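Local coordinates for flavoprotein 390 (Photobacterium phosphoreum, PDB 1FVP) that binds flavin mononucleotide carrying a covalently attached myristate, as a homodimeric, non-fluorescent relative of bacterial luciferase, at residues M1-F9 and V221-I231; E70-S78 and A89-D97. All coordinates share one frame; numbering follows the deposited sequence.

Overall arrangement
From the N terminus the chain runs through residues 1-9 into strand 6-11, which pairs in parallel with strands 42-48 and 195-199. Further on, strand 71-75, helix 80-87 and strand 92-94 form a beta-alpha-beta unit, and interaction 2 closes this short loop by pairing its two strands. Interaction 1 closes last, when the end of helix 207-227 and the C-terminal tail return to the N-terminal segment, so interaction 2 is nested inside its loop. The centres lie about 21 Å apart, yet both contacts reach the same sheet and meet where Phe9 CZ approaches Trp96 CD1. Each also borders a bound flavin, a different molecule in each case.

Interaction 1 of 2, residues M1-F9 and V221-I231; sequences MNKWNYGVF and VIKFRQDNNLI. With FMA (6-(3-tetradecanoic acid) flavine mononucleotide), chain D.
Lys3 reaches across Leu230, Arg225 and Ile231 with an extended side chain, its CG anti to the backbone N (chi1 160°). CB lies against Leu230 CD2 at 3.2 Å, and CG runs on between that methyl and Arg225 NH1. CD then meets Ile231 CD1, while CE sits over the centre of one face of the Arg225 guanidinium, 3.8 Å above its plane. The tip, NZ, ends beside the Ile231 side chain and 4.4 Å from Arg225 NH2, a pair of like charges. In the plane of the guanidinium, Trp4 O faces NH1 at its edge; NH2 gives a hydrogen bond to a water bridging Arg225 to Tyr6, though its Tyr6 N leg is implausibly short and its position therefore uncertain. Here the helix end and C-terminal tail close on the N-terminal segment around a flavin pocket of this luciferase-family protein. FMA N3 donates to Asn2 O (2.8 Å, N-H...O angle 149°), and FMA C4 lies 3.4 Å above the centre of the Trp4 ring. Phe224, from the helix, approaches FMA O4 with CE1 and CZ. Tyr6 CE2 packs on Val221 CG2 at 3.3 Å, whereas its OH lies beside C6' and C7' of the fatty-acid chain.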
loop_
_atom_site.group_PDB
_atom_site.type_symbol
_atom_site.label_atom_id
_atom_site.label_comp_id
_atom_site.label_asym_id
_atom_site.label_seq_id
_atom_site.Cartn_x
_atom_site.Cartn_y
_atom_site.Cartn_z
ATOM N N MET A 1 9.057 18.802 -6.802
ATOM C CA MET A 1 8.695 19.015 -8.221
ATOM C C MET A 1 9.970 19.139 -9.057
ATOM O O MET A 1 10.005 19.247 -10.290
ATOM C CB MET A 1 7.723 20.180 -8.340
ATOM C CG MET A 1 6.505 19.922 -7.469
ATOM S SD MET A 1 5.539 18.585 -8.282
ATOM C CE MET A 1 4.530 18.044 -6.890
ATOM N N ASN A 2 11.062 19.094 -8.350
ATOM C CA ASN A 2 12.470 19.138 -8.738
ATOM C C ASN A 2 13.136 18.513 -7.476
ATOM O O ASN A 2 14.272 18.071 -7.419
ATOM C CB ASN A 2 12.982 20.506 -9.093
ATOM C CG ASN A 2 13.702 21.252 -7.983
ATOM O OD1 ASN A 2 13.451 21.094 -6.771
ATOM N ND2 ASN A 2 14.648 22.111 -8.383
ATOM N N LYS A 3 12.285 18.606 -6.462
ATOM C CA LYS A 3 12.504 18.097 -5.121
ATOM C C LYS A 3 12.085 16.611 -5.250
ATOM O O LYS A 3 10.954 16.394 -5.684
ATOM C CB LYS A 3 11.598 18.682 -4.054
ATOM C CG LYS A 3 11.499 17.814 -2.793
ATOM C CD LYS A 3 10.507 18.373 -1.797
ATOM C CE LYS A 3 10.161 17.384 -0.703
ATOM N NZ LYS A 3 9.562 18.102 0.458
ATOM N N TRP A 4 13.002 15.768 -4.872
ATOM C CA TRP A 4 12.857 14.320 -4.913
ATOM C C TRP A 4 12.493 13.744 -3.540
ATOM O O TRP A 4 13.314 13.851 -2.616
ATOM C CB TRP A 4 14.159 13.677 -5.367
ATOM C CG TRP A 4 14.660 14.120 -6.686
ATOM C CD1 TRP A 4 14.176 15.071 -7.537
ATOM C CD2 TRP A 4 15.858 13.603 -7.307
ATOM N NE1 TRP A 4 14.983 15.185 -8.639
ATOM C CE2 TRP A 4 16.014 14.292 -8.532
ATOM C CE3 TRP A 4 16.771 12.620 -6.934
ATOM C CZ2 TRP A 4 17.065 14.022 -9.390
ATOM C CZ3 TRP A 4 17.815 12.367 -7.788
ATOM C CH2 TRP A 4 17.963 13.044 -8.995
ATOM N N ASN A 5 11.308 13.162 -3.505
ATOM C CA ASN A 5 10.837 12.525 -2.242
ATOM C C ASN A 5 11.470 11.128 -2.333
ATOM O O ASN A 5 11.779 10.694 -3.468
ATOM C CB ASN A 5 9.335 12.667 -2.137
ATOM C CG ASN A 5 8.720 12.510 -0.765
ATOM O OD1 ASN A 5 7.894 11.595 -0.545
ATOM N ND2 ASN A 5 9.063 13.362 0.208
ATOM N N TYR A 6 11.685 10.488 -1.206
ATOM C CA TYR A 6 12.272 9.149 -1.119
ATOM C C TYR A 6 11.435 8.251 -0.214
ATOM O O TYR A 6 10.991 8.676 0.861
ATOM C CB TYR A 6 13.704 9.210 -0.571
ATOM C CG TYR A 6 14.644 9.979 -1.456
ATOM C CD1 TYR A 6 15.179 9.390 -2.607
ATOM C CD2 TYR A 6 15.005 11.283 -1.154
ATOM C CE1 TYR A 6 16.059 10.085 -3.434
ATOM C CE2 TYR A 6 15.873 12.000 -1.978
ATOM C CZ TYR A 6 16.396 11.395 -3.112
ATOM O OH TYR A 6 17.248 12.122 -3.888
ATOM N N GLY A 7 11.266 7.033 -0.681
ATOM C CA GLY A 7 10.481 6.004 0.039
ATOM C C GLY A 7 11.321 4.734 0.103
ATOM O O GLY A 7 12.427 4.749 -0.455
ATOM N N VAL A 8 10.825 3.711 0.758
ATOM C CA VAL A 8 11.535 2.424 0.898
ATOM C C VAL A 8 10.545 1.322 0.513
ATOM O O VAL A 8 9.326 1.544 0.655
ATOM C CB VAL A 8 12.061 2.287 2.337
ATOM C CG1 VAL A 8 12.393 0.854 2.717
ATOM C CG2 VAL A 8 13.227 3.201 2.638
ATOM N N PHE A 9 11.054 0.187 0.073
ATOM C CA PHE A 9 10.183 -0.943 -0.296
ATOM C C PHE A 9 10.901 -2.242 0.107
ATOM O O PHE A 9 12.122 -2.232 0.280
ATOM C CB PHE A 9 9.810 -0.948 -1.752
ATOM C CG PHE A 9 10.801 -1.538 -2.710
ATOM C CD1 PHE A 9 10.762 -2.899 -3.017
ATOM C CD2 PHE A 9 11.765 -0.727 -3.302
ATOM C CE1 PHE A 9 11.669 -3.440 -3.906
ATOM C CE2 PHE A 9 12.696 -1.255 -4.205
ATOM C CZ PHE A 9 12.632 -2.620 -4.485
ATOM N N VAL A 221 20.105 14.235 1.958
ATOM C CA VAL A 221 18.918 14.902 1.382
ATOM C C VAL A 221 18.476 16.019 2.320
ATOM O O VAL A 221 18.383 17.192 1.917
ATOM C CB VAL A 221 17.823 13.878 1.082
ATOM C CG1 VAL A 221 16.563 14.533 0.541
ATOM C CG2 VAL A 221 18.328 12.802 0.146
ATOM N N ILE A 222 18.242 15.676 3.571
ATOM C CA ILE A 222 17.815 16.648 4.576
ATOM C C ILE A 222 18.619 17.931 4.406
ATOM O O ILE A 222 18.098 18.998 4.758
ATOM C CB ILE A 222 17.863 16.075 6.025
ATOM C CG1 ILE A 222 16.880 16.878 6.908
ATOM C CG2 ILE A 222 19.279 16.082 6.650
ATOM C CD1 ILE A 222 15.377 16.713 6.533
ATOM N N LYS A 223 19.825 17.822 3.888
ATOM C CA LYS A 223 20.723 18.953 3.653
ATOM C C LYS A 223 20.506 19.586 2.282
ATOM O O LYS A 223 20.151 20.772 2.217
ATOM C CB LYS A 223 22.192 18.584 3.794
ATOM C CG LYS A 223 23.019 19.687 4.467
ATOM C CD LYS A 223 24.398 19.165 4.806
ATOM C CE LYS A 223 24.415 17.853 5.560
ATOM N NZ LYS A 223 24.276 17.996 7.031
ATOM N N PHE A 224 20.720 18.817 1.235
ATOM C CA PHE A 224 20.540 19.217 -0.168
ATOM C C PHE A 224 19.257 20.064 -0.274
ATOM O O PHE A 224 19.229 21.042 -1.039
ATOM C CB PHE A 224 20.455 18.029 -1.124
ATOM C CG PHE A 224 19.944 18.362 -2.497
ATOM C CD1 PHE A 224 18.573 18.405 -2.763
ATOM C CD2 PHE A 224 20.846 18.647 -3.525
ATOM C CE1 PHE A 224 18.106 18.721 -4.022
ATOM C CE2 PHE A 224 20.393 18.959 -4.814
ATOM C CZ PHE A 224 19.007 19.007 -5.050
ATOM N N ARG A 225 18.235 19.606 0.445
ATOM C CA ARG A 225 16.968 20.357 0.462
ATOM C C ARG A 225 17.407 21.679 1.153
ATOM O O ARG A 225 17.790 22.640 0.478
ATOM C CB ARG A 225 15.805 19.769 1.207
ATOM C CG ARG A 225 15.656 18.310 1.491
ATOM C CD ARG A 225 14.823 17.525 0.529
ATOM N NE ARG A 225 13.874 16.678 1.243
ATOM C CZ ARG A 225 13.245 15.592 0.817
ATOM N NH1 ARG A 225 13.440 15.116 -0.406
ATOM N NH2 ARG A 225 12.395 14.986 1.657
ATOM N N GLN A 226 17.393 21.627 2.471
ATOM C CA GLN A 226 17.774 22.750 3.321
ATOM C C GLN A 226 18.669 23.738 2.578
ATOM O O GLN A 226 18.308 24.879 2.262
ATOM C CB GLN A 226 18.473 22.274 4.604
ATOM C CG GLN A 226 17.512 21.748 5.632
ATOM C CD GLN A 226 17.958 21.880 7.062
ATOM O OE1 GLN A 226 18.768 22.735 7.431
ATOM N NE2 GLN A 226 17.386 21.000 7.899
ATOM N N ASP A 227 19.862 23.254 2.301
ATOM C CA ASP A 227 20.937 23.988 1.629
ATOM C C ASP A 227 20.385 24.900 0.531
ATOM O O ASP A 227 20.578 26.126 0.619
ATOM C CB ASP A 227 22.032 23.044 1.130
ATOM C CG ASP A 227 23.340 23.770 0.852
ATOM O OD1 ASP A 227 23.891 24.395 1.773
ATOM O OD2 ASP A 227 23.781 23.689 -0.319
ATOM N N ASN A 228 19.749 24.257 -0.436
ATOM C CA ASN A 228 19.173 24.983 -1.580
ATOM C C ASN A 228 17.729 24.545 -1.837
ATOM O O ASN A 228 17.365 23.384 -2.028
ATOM C CB ASN A 228 20.096 24.926 -2.786
ATOM C CG ASN A 228 20.155 23.608 -3.517
ATOM O OD1 ASN A 228 19.940 23.552 -4.736
ATOM N ND2 ASN A 228 20.452 22.538 -2.790
ATOM N N ASN A 229 16.894 25.551 -1.824
ATOM C CA ASN A 229 15.481 25.655 -2.024
ATOM C C ASN A 229 14.644 24.406 -2.273
ATOM O O ASN A 229 14.426 23.978 -3.426
ATOM C CB ASN A 229 15.233 26.685 -3.163
ATOM C CG ASN A 229 16.134 26.447 -4.365
ATOM O OD1 ASN A 229 17.280 26.940 -4.361
ATOM N ND2 ASN A 229 15.626 25.724 -5.373
ATOM N N LEU A 230 14.113 23.881 -1.183
ATOM C CA LEU A 230 13.200 22.718 -1.196
ATOM C C LEU A 230 12.209 22.939 -0.050
ATOM O O LEU A 230 11.196 23.639 -0.289
ATOM C CB LEU A 230 13.935 21.408 -1.301
ATOM C CG LEU A 230 14.659 21.068 -2.597
ATOM C CD1 LEU A 230 15.292 19.683 -2.521
ATOM C CD2 LEU A 230 13.691 21.121 -3.776
ATOM N N ILE A 231 12.461 22.395 1.123
ATOM C CA ILE A 231 11.574 22.583 2.286
ATOM C C ILE A 231 12.420 22.830 3.544
ATOM O O ILE A 231 12.730 21.825 4.222
ATOM C CB ILE A 231 10.488 21.476 2.479
ATOM C CG1 ILE A 231 9.437 21.482 1.353
ATOM C CG2 ILE A 231 9.729 21.614 3.841
ATOM C CD1 ILE A 231 9.820 21.004 -0.055
ATOM O OXT ILE A 231 12.738 24.003 3.814
HETATM N N1 FMA D . 18.449 17.285 -9.528
HETATM C C2 FMA D . 17.285 17.648 -8.986
HETATM O O2 FMA D . 16.410 18.263 -9.469
HETATM N N3 FMA D . 16.992 17.258 -7.614
HETATM C C4 FMA D . 17.877 16.545 -6.891
HETATM O O4 FMA D . 17.591 16.250 -5.750
HETATM C C4A FMA D . 19.121 16.172 -7.489
HETATM N N5 FMA D . 20.050 15.483 -6.876
HETATM C C5A FMA D . 21.235 15.106 -7.382
HETATM C C6 FMA D . 22.163 14.370 -6.653
HETATM C C7 FMA D . 23.347 14.032 -7.260
HETATM C C7M FMA D . 24.468 13.198 -6.546
HETATM C C8 FMA D . 23.643 14.428 -8.617
HETATM C C8M FMA D . 24.918 14.087 -9.317
HETATM C C9 FMA D . 22.701 15.160 -9.308
HETATM C C9A FMA D . 21.502 15.518 -8.765
HETATM N N10 FMA D . 20.511 16.246 -9.410
HETATM C C10 FMA D . 19.342 16.617 -8.891
HETATM C C1B FMA D . 20.736 16.696 -10.855
HETATM C C2B FMA D . 19.408 16.870 -11.709
HETATM O O2B FMA D . 19.717 16.105 -12.860
HETATM C C3B FMA D . 19.182 18.338 -11.991
HETATM O "O3'" FMA D . 19.848 19.141 -11.069
HETATM C C4B FMA D . 17.716 18.782 -12.057
HETATM O "O4'" FMA D . 16.985 18.016 -13.080
HETATM C C5B FMA D . 17.618 20.288 -12.428
HETATM O "O5'" FMA D . 16.773 20.351 -13.725
HETATM P P FMA D . 17.107 21.103 -15.075
HETATM O O1P FMA D . 17.015 22.591 -14.588
HETATM O O2P FMA D . 18.450 20.728 -15.471
HETATM O O3P FMA D . 16.220 20.661 -16.038
HETATM C "C1'" FMA D . 22.342 14.938 -3.034
HETATM O "O1'" FMA D . 23.514 14.419 -3.181
HETATM O "O2'" FMA D . 22.134 15.680 -2.068
HETATM C "C2'" FMA D . 21.646 15.163 -4.335
HETATM C "C3'" FMA D . 21.799 13.967 -5.284
HETATM C "C4'" FMA D . 20.583 13.102 -5.146
HETATM C "C5'" FMA D . 20.596 11.921 -4.205
HETATM C "C6'" FMA D . 19.999 10.672 -4.804
HETATM C "C7'" FMA D . 19.421 9.736 -3.752
HETATM C "C8'" FMA D . 20.027 8.400 -3.655
HETATM C "C9'" FMA D . 19.441 7.245 -4.449
HETATM C C11 FMA D . 20.354 6.061 -4.545
HETATM C C12 FMA D . 21.212 5.616 -3.418
HETATM C C13 FMA D . 22.006 4.359 -3.537
HETATM C C14 FMA D . 22.804 3.938 -2.344
HETATM C C15 FMA D . 23.552 5.045 -1.657
HETATM O O HOH W 1 11.842 12.138 0.584
#

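Interaction 2 of 2, residues E70-S78 and A89-D97; sequences EKLYVLATS and ALPLVFKWD. With FMA (6-(3-tetradecanoic acid) flavine mononucleotide), chain C.
Val74 uses both its backbone N and its O to bind the neighbouring strand. Its N-H donates to Pro91 O (3.0 Å, N-H...O angle 154°), with the donor in the carbonyl plane. Its O accepts from Val93 N at 3.2 Å, but this donor stands 52° out of the carbonyl plane, and Leu92 CA adds a CA-H...O contact to the same oxygen. Val93 O takes a weak bond from Ala76 N at 3.4 Å. Val74-Leu92 and Leu75-Val93 are thus parallel bridges, pairing the strands of the beta-alpha-beta unit whose helix 80-87 packs on Val74, Ala76 and Leu92. Beyond the last bridge, Ala76 centres an inverse gamma turn, and Leu75 O is gripped by Thr77 OG1 at 2.6 Å and weakly by Thr77 N. Ser78 OG, rotated to lie between the backbone N and the carbonyl carbon (chi1 52°), donates a hydrogen bond to O1P of the FMA phosphate and also caps Thr81 N. Side chains add apolar contacts on the faces of the pair: those of Val74 and Leu90 cross at about a right angle, with CG1 against CD1, and Leu72 CD1 touches Leu90 CD2 at 3.4 Å. Leu75 CD1 leans on Val93 CG1, and Ala76 CB faces both methyls of Leu92. Leu72 CG approaches C15, the fatty-acid end, at 3.4 Å, while Leu32 of the second subunit packs on the same leucine.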
loop_
_atom_site.group_PDB
_atom_site.type_symbol
_atom_site.label_atom_id
_atom_site.label_comp_id
_atom_site.label_asym_id
_atom_site.label_seq_id
_atom_site.Cartn_x
_atom_site.Cartn_y
_atom_site.Cartn_z
ATOM N N GLU A 70 -1.593 9.146 0.619
ATOM C CA GLU A 70 -2.875 9.470 -0.037
ATOM C C GLU A 70 -2.886 9.129 -1.518
ATOM O O GLU A 70 -3.926 8.654 -2.007
ATOM C CB GLU A 70 -3.196 10.955 0.133
ATOM C CG GLU A 70 -1.973 11.808 0.474
ATOM C CD GLU A 70 -2.204 13.282 0.562
ATOM O OE1 GLU A 70 -2.673 13.791 1.578
ATOM O OE2 GLU A 70 -1.879 13.872 -0.502
ATOM N N LYS A 71 -1.792 9.341 -2.221
ATOM C CA LYS A 71 -1.583 9.132 -3.647
ATOM C C LYS A 71 -1.789 7.720 -4.151
ATOM O O LYS A 71 -1.555 6.783 -3.386
ATOM C CB LYS A 71 -0.178 9.544 -4.074
ATOM C CG LYS A 71 0.251 10.964 -3.700
ATOM C CD LYS A 71 1.497 11.370 -4.496
ATOM C CE LYS A 71 2.359 12.386 -3.771
ATOM N NZ LYS A 71 3.808 12.069 -3.941
ATOM N N LEU A 72 -2.179 7.581 -5.392
ATOM C CA LEU A 72 -2.429 6.262 -6.036
ATOM C C LEU A 72 -1.638 6.195 -7.346
ATOM O O LEU A 72 -1.579 7.179 -8.119
ATOM C CB LEU A 72 -3.919 6.086 -6.069
ATOM C CG LEU A 72 -4.767 5.373 -7.071
ATOM C CD1 LEU A 72 -5.081 6.282 -8.261
ATOM C CD2 LEU A 72 -4.104 4.094 -7.573
ATOM N N TYR A 73 -1.017 5.051 -7.585
ATOM C CA TYR A 73 -0.171 4.790 -8.744
ATOM C C TYR A 73 -0.537 3.474 -9.415
ATOM O O TYR A 73 -1.323 2.711 -8.841
ATOM C CB TYR A 73 1.295 4.681 -8.256
ATOM C CG TYR A 73 1.878 5.906 -7.604
ATOM C CD1 TYR A 73 1.459 6.336 -6.355
ATOM C CD2 TYR A 73 2.882 6.655 -8.193
ATOM C CE1 TYR A 73 2.009 7.449 -5.748
ATOM C CE2 TYR A 73 3.445 7.779 -7.620
ATOM C CZ TYR A 73 2.993 8.169 -6.384
ATOM O OH TYR A 73 3.510 9.291 -5.791
ATOM N N VAL A 74 0.051 3.222 -10.573
ATOM C CA VAL A 74 -0.167 1.973 -11.308
ATOM C C VAL A 74 1.180 1.556 -11.936
ATOM O O VAL A 74 1.866 2.322 -12.604
ATOM C CB VAL A 74 -1.336 1.948 -12.288
ATOM C CG1 VAL A 74 -2.275 3.138 -12.219
ATOM C CG2 VAL A 74 -0.931 1.657 -13.729
ATOM N N LEU A 75 1.497 0.311 -11.685
ATOM C CA LEU A 75 2.691 -0.424 -12.110
ATOM C C LEU A 75 2.708 -0.428 -13.643
ATOM O O LEU A 75 1.662 -0.732 -14.238
ATOM C CB LEU A 75 2.620 -1.809 -11.460
ATOM C CG LEU A 75 3.880 -2.582 -11.138
ATOM C CD1 LEU A 75 4.362 -2.231 -9.740
ATOM C CD2 LEU A 75 3.618 -4.082 -11.233
ATOM N N ALA A 76 3.855 -0.060 -14.184
ATOM C CA ALA A 76 4.010 -0.024 -15.647
ATOM C C ALA A 76 4.588 -1.385 -16.061
ATOM O O ALA A 76 5.746 -1.580 -16.440
ATOM C CB ALA A 76 4.775 1.165 -16.124
ATOM N N THR A 77 3.670 -2.321 -15.958
ATOM C CA THR A 77 3.734 -3.732 -16.202
ATOM C C THR A 77 3.745 -4.164 -17.649
ATOM O O THR A 77 4.235 -5.270 -17.959
ATOM C CB THR A 77 2.459 -4.393 -15.513
ATOM O OG1 THR A 77 2.015 -3.327 -14.612
ATOM C CG2 THR A 77 2.752 -5.700 -14.782
ATOM N N SER A 78 3.190 -3.308 -18.488
ATOM C CA SER A 78 3.132 -3.600 -19.936
ATOM C C SER A 78 2.895 -2.316 -20.723
ATOM O O SER A 78 3.038 -1.221 -20.184
ATOM C CB SER A 78 2.063 -4.629 -20.241
ATOM O OG SER A 78 0.831 -4.205 -19.657
ATOM N N ALA A 89 -4.342 9.791 -16.417
ATOM C CA ALA A 89 -3.206 10.567 -15.925
ATOM C C ALA A 89 -2.441 10.025 -14.729
ATOM O O ALA A 89 -1.564 10.760 -14.205
ATOM C CB ALA A 89 -3.673 12.008 -15.630
ATOM N N LEU A 90 -2.680 8.813 -14.280
ATOM C CA LEU A 90 -1.992 8.186 -13.144
ATOM C C LEU A 90 -0.486 8.000 -13.364
ATOM O O LEU A 90 -0.021 7.639 -14.463
ATOM C CB LEU A 90 -2.658 6.803 -12.938
ATOM C CG LEU A 90 -4.173 6.730 -13.005
ATOM C CD1 LEU A 90 -4.616 5.360 -13.496
ATOM C CD2 LEU A 90 -4.738 6.979 -11.610
ATOM N N PRO A 91 0.281 8.206 -12.315
ATOM C CA PRO A 91 1.733 8.023 -12.360
ATOM C C PRO A 91 1.971 6.512 -12.316
ATOM O O PRO A 91 1.114 5.757 -11.817
ATOM C CB PRO A 91 2.287 8.744 -11.151
ATOM C CG PRO A 91 1.109 9.368 -10.468
ATOM C CD PRO A 91 -0.116 8.612 -10.968
ATOM N N LEU A 92 3.116 6.143 -12.843
ATOM C CA LEU A 92 3.583 4.765 -12.914
ATOM C C LEU A 92 4.631 4.459 -11.825
ATOM O O LEU A 92 5.342 5.349 -11.319
ATOM C CB LEU A 92 4.230 4.538 -14.277
ATOM C CG LEU A 92 3.628 4.914 -15.590
ATOM C CD1 LEU A 92 4.681 4.695 -16.680
ATOM C CD2 LEU A 92 2.458 3.989 -15.881
ATOM N N VAL A 93 4.711 3.171 -11.547
ATOM C CA VAL A 93 5.722 2.679 -10.561
ATOM C C VAL A 93 6.519 1.647 -11.375
ATOM O O VAL A 93 6.036 0.563 -11.703
ATOM C CB VAL A 93 5.079 2.288 -9.241
ATOM C CG1 VAL A 93 4.277 0.986 -9.302
ATOM C CG2 VAL A 93 6.085 2.278 -8.099
ATOM N N PHE A 94 7.713 2.071 -11.747
ATOM C CA PHE A 94 8.647 1.301 -12.580
ATOM C C PHE A 94 9.114 0.040 -11.907
ATOM O O PHE A 94 9.463 0.121 -10.726
ATOM C CB PHE A 94 9.753 2.221 -13.128
ATOM C CG PHE A 94 9.172 3.073 -14.242
ATOM C CD1 PHE A 94 8.876 2.466 -15.471
ATOM C CD2 PHE A 94 8.871 4.409 -14.057
ATOM C CE1 PHE A 94 8.340 3.183 -16.520
ATOM C CE2 PHE A 94 8.309 5.157 -15.098
ATOM C CZ PHE A 94 8.047 4.539 -16.317
ATOM N N LYS A 95 9.084 -1.069 -12.644
ATOM C CA LYS A 95 9.529 -2.332 -12.038
ATOM C C LYS A 95 11.041 -2.324 -11.792
ATOM O O LYS A 95 11.870 -1.602 -12.350
ATOM C CB LYS A 95 9.103 -3.608 -12.716
ATOM C CG LYS A 95 7.617 -3.906 -12.466
ATOM C CD LYS A 95 7.380 -5.388 -12.481
ATOM C CE LYS A 95 7.765 -6.076 -13.763
ATOM N NZ LYS A 95 6.808 -7.192 -14.040
ATOM N N TRP A 96 11.384 -3.179 -10.872
ATOM C CA TRP A 96 12.724 -3.453 -10.332
ATOM C C TRP A 96 13.452 -4.392 -11.282
ATOM O O TRP A 96 14.610 -4.040 -11.564
ATOM C CB TRP A 96 12.504 -3.907 -8.944
ATOM C CG TRP A 96 12.735 -5.021 -8.057
ATOM C CD1 TRP A 96 12.699 -4.860 -6.689
ATOM C CD2 TRP A 96 12.983 -6.418 -8.231
ATOM N NE1 TRP A 96 12.913 -6.036 -6.036
ATOM C CE2 TRP A 96 13.110 -7.017 -6.965
ATOM C CE3 TRP A 96 13.123 -7.226 -9.337
ATOM C CZ2 TRP A 96 13.376 -8.362 -6.768
ATOM C CZ3 TRP A 96 13.378 -8.575 -9.156
ATOM C CH2 TRP A 96 13.513 -9.145 -7.894
ATOM N N ASP A 97 12.813 -5.454 -11.731
ATOM C CA ASP A 97 13.388 -6.437 -12.642
ATOM C C ASP A 97 13.198 -6.084 -14.128
ATOM O O ASP A 97 13.003 -6.979 -14.981
ATOM C CB ASP A 97 12.924 -7.866 -12.406
ATOM C CG ASP A 97 11.478 -8.035 -12.047
ATOM O OD1 ASP A 97 10.767 -7.087 -11.729
ATOM O OD2 ASP A 97 11.057 -9.210 -12.076
HETATM N N1 FMA C . -7.803 -5.192 -17.973
HETATM C C2 FMA C . -8.893 -5.877 -18.349
HETATM O O2 FMA C . -9.011 -6.956 -18.803
HETATM N N3 FMA C . -10.204 -5.251 -18.210
HETATM C C4 FMA C . -10.298 -4.010 -17.713
HETATM O O4 FMA C . -11.365 -3.471 -17.600
HETATM C C4A FMA C . -9.126 -3.308 -17.324
HETATM N N5 FMA C . -9.185 -2.100 -16.838
HETATM C C5A FMA C . -8.146 -1.369 -16.428
HETATM C C6 FMA C . -8.283 -0.075 -15.948
HETATM C C7 FMA C . -7.171 0.595 -15.516
HETATM C C7M FMA C . -7.227 2.048 -14.945
HETATM C C8 FMA C . -5.862 -0.008 -15.589
HETATM C C8M FMA C . -4.627 0.705 -15.148
HETATM C C9 FMA C . -5.745 -1.284 -16.091
HETATM C C9A FMA C . -6.828 -1.992 -16.537
HETATM N N10 FMA C . -6.784 -3.297 -17.049
HETATM C C10 FMA C . -7.827 -4.014 -17.468
HETATM C C1B FMA C . -5.443 -3.880 -17.268
HETATM C C2B FMA C . -4.681 -5.101 -16.770
HETATM O O2B FMA C . -3.379 -4.579 -16.513
HETATM C C3B FMA C . -4.598 -6.093 -17.927
HETATM O "O3'" FMA C . -5.827 -6.680 -18.124
HETATM C C4B FMA C . -3.533 -7.166 -17.696
HETATM O "O4'" FMA C . -2.255 -6.467 -17.499
HETATM C C5B FMA C . -3.477 -8.134 -18.894
HETATM O "O5'" FMA C . -2.655 -7.392 -19.970
HETATM P P FMA C . -1.100 -7.532 -20.227
HETATM O O1P FMA C . -0.612 -6.186 -19.585
HETATM O O2P FMA C . -0.682 -8.677 -19.443
HETATM O O3P FMA C . -0.884 -7.747 -21.571
HETATM C "C1'" FMA C . -10.512 1.275 -18.219
HETATM O "O1'" FMA C . -10.386 1.062 -19.494
HETATM O "O2'" FMA C . -11.343 2.124 -17.889
HETATM C "C2'" FMA C . -10.175 0.131 -17.320
HETATM C "C3'" FMA C . -9.652 0.504 -15.914
HETATM C "C4'" FMA C . -10.547 -0.031 -14.855
HETATM C "C5'" FMA C . -10.403 0.551 -13.459
HETATM C "C6'" FMA C . -11.099 -0.374 -12.494
HETATM C "C7'" FMA C . -11.269 0.276 -11.127
HETATM C "C8'" FMA C . -11.766 -0.661 -10.095
HETATM C "C9'" FMA C . -12.041 -0.093 -8.702
HETATM C C11 FMA C . -10.753 0.439 -8.103
HETATM C C12 FMA C . -10.487 1.898 -8.310
HETATM C C13 FMA C . -9.070 2.362 -8.227
HETATM C C14 FMA C . -8.594 2.608 -6.811
HETATM C C15 FMA C . -7.741 3.843 -6.680
#